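Local coordinates for protein NADPH-quinone reductase (Pediococcus pentosaceus ATCC 25745, PDB 3HA2) that probably transfers electrons from NAD(P)H to quinones through a bound FMN, this chain being its flavodoxin-like domain, at residues A[5-10]-A[31-36]. Residues are numbered along the deposited sequence; the frame is centred on the assembly and turned at random.
Sequences IIVAHP and VTWHPL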
# COMPACT_ATOMS: atom_id res chain seq x y z
N ILE A 5 -19.23 1.50 -4.71
CA ILE A 5 -18.39 2.01 -3.64
C ILE A 5 -17.88 0.84 -2.80
O ILE A 5 -18.65 0.18 -2.09
CB ILE A 5 -19.12 3.06 -2.78
CG1 ILE A 5 -19.70 4.17 -3.68
CG2 ILE A 5 -18.17 3.67 -1.73
CD1 ILE A 5 -20.60 5.12 -2.92
N ILE A 6 -16.57 0.59 -2.90
CA ILE A 6 -15.89 -0.45 -2.12
C ILE A 6 -15.48 0.16 -0.79
O ILE A 6 -14.57 1.00 -0.73
CB ILE A 6 -14.60 -0.96 -2.81
CG1 ILE A 6 -14.87 -1.43 -4.25
CG2 ILE A 6 -13.95 -2.08 -1.97
CD1 ILE A 6 -15.92 -2.52 -4.37
N VAL A 7 -16.19 -0.24 0.26
CA VAL A 7 -16.02 0.36 1.58
C VAL A 7 -15.09 -0.53 2.37
O VAL A 7 -15.48 -1.60 2.85
CB VAL A 7 -17.38 0.52 2.29
CG1 VAL A 7 -17.22 1.17 3.67
CG2 VAL A 7 -18.31 1.35 1.43
N ALA A 8 -13.84 -0.09 2.48
CA ALA A 8 -12.78 -0.89 3.08
C ALA A 8 -12.36 -0.32 4.42
O ALA A 8 -11.18 -0.11 4.66
CB ALA A 8 -11.58 -1.00 2.14
N HIS A 9 -13.33 -0.00 5.27
CA HIS A 9 -13.00 0.33 6.66
C HIS A 9 -12.90 -0.99 7.39
O HIS A 9 -13.82 -1.81 7.31
CB HIS A 9 -14.06 1.23 7.28
CG HIS A 9 -13.68 1.75 8.62
ND1 HIS A 9 -13.33 3.07 8.83
CD2 HIS A 9 -13.57 1.13 9.82
CE1 HIS A 9 -13.03 3.24 10.11
NE2 HIS A 9 -13.18 2.09 10.73
N PRO A 10 -11.76 -1.24 8.09
CA PRO A 10 -11.47 -2.55 8.68
C PRO A 10 -12.32 -2.89 9.90
O PRO A 10 -12.40 -4.05 10.28
CB PRO A 10 -10.01 -2.43 9.10
CG PRO A 10 -9.50 -1.20 8.47
CD PRO A 10 -10.67 -0.29 8.35
N VAL A 31 -26.15 3.85 -7.18
CA VAL A 31 -24.96 3.73 -6.33
C VAL A 31 -25.07 2.49 -5.43
O VAL A 31 -26.07 2.34 -4.72
CB VAL A 31 -24.75 4.98 -5.44
CG1 VAL A 31 -23.56 4.78 -4.54
CG2 VAL A 31 -24.55 6.22 -6.29
N THR A 32 -24.06 1.63 -5.48
CA THR A 32 -24.01 0.39 -4.69
C THR A 32 -23.00 0.54 -3.55
O THR A 32 -21.79 0.71 -3.80
CB THR A 32 -23.66 -0.85 -5.58
OG1 THR A 32 -24.68 -1.05 -6.55
CG2 THR A 32 -23.53 -2.15 -4.74
N TRP A 33 -23.50 0.51 -2.32
CA TRP A 33 -22.65 0.57 -1.14
C TRP A 33 -22.20 -0.86 -0.79
O TRP A 33 -23.00 -1.70 -0.39
CB TRP A 33 -23.44 1.22 0.01
CG TRP A 33 -22.75 1.27 1.34
CD1 TRP A 33 -22.85 0.35 2.35
CD2 TRP A 33 -21.89 2.31 1.83
NE1 TRP A 33 -22.08 0.74 3.43
CE2 TRP A 33 -21.49 1.94 3.14
CE3 TRP A 33 -21.40 3.51 1.28
CZ2 TRP A 33 -20.62 2.73 3.91
CZ3 TRP A 33 -20.54 4.29 2.04
CH2 TRP A 33 -20.16 3.90 3.35
N HIS A 34 -20.91 -1.13 -0.98
CA HIS A 34 -20.39 -2.50 -0.90
C HIS A 34 -19.30 -2.65 0.14
O HIS A 34 -18.11 -2.45 -0.17
CB HIS A 34 -19.89 -3.00 -2.26
CG HIS A 34 -19.51 -4.45 -2.26
ND1 HIS A 34 -20.42 -5.46 -2.04
CD2 HIS A 34 -18.31 -5.05 -2.42
CE1 HIS A 34 -19.80 -6.62 -2.08
NE2 HIS A 34 -18.52 -6.41 -2.32
N PRO A 35 -19.68 -3.00 1.38
CA PRO A 35 -18.65 -3.28 2.37
C PRO A 35 -17.74 -4.44 1.98
O PRO A 35 -18.21 -5.48 1.50
CB PRO A 35 -19.45 -3.62 3.63
CG PRO A 35 -20.78 -2.97 3.42
CD PRO A 35 -21.03 -3.11 1.94
N LEU A 36 -16.44 -4.24 2.15
CA LEU A 36 -15.47 -5.28 1.94
C LEU A 36 -15.39 -6.14 3.20
O LEU A 36 -15.08 -5.65 4.30
CB LEU A 36 -14.12 -4.63 1.59
CG LEU A 36 -12.89 -5.46 1.28
CD1 LEU A 36 -13.19 -6.53 0.24
CD2 LEU A 36 -11.78 -4.51 0.78
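I5 N donates to T32 O at 2.8 Å, and the bond is nearly straight (169° at the hydrogen). I5 O accepts from H34 N, also at 2.8 Å, in a more bent bond. V7 repeats the pattern two residues on. V7 N donates to H34 O at 3.0 Å, and V7 O accepts from L36 N. The CA of I6 adds a C-H...O contact to H34 O. This is the bonding pattern of parallel strands, here 26° apart in direction. They are the first two strands of the flavodoxin-like fold, joined by helix 18-25 in a beta-alpha-beta crossover. Strand 31-35 is the outermost strand of the chain's sheet on this side; strand 54-60 flanks 3-7 on the other.

On the face with I5 and V7, the indole of W33 lies over V7. CG2 of V7 sits 3.4 Å from the centroid of the six-membered ring of W33, almost on its normal, in a CH-pi contact. With CG anti to the backbone N (chi1 176°), the indole reaches across to V7. Q18 and K22 of helix 18-25 also touch W33. A serine in place of W33 would probably leave V7 CG2 without its aromatic cover and open a gap beside Q18 and K22. I5 CD1 presses tightly on V31 CG1.

On the other face, I6 CD1 meets the edge of the H34 ring at CD2, 4.0 Å away. H34 NE2 is hydrogen-bonded to E45. L36 CD2 packs on A8 CB at 3.8 Å, and W73 of helix 68-77 touches both I6 and L36.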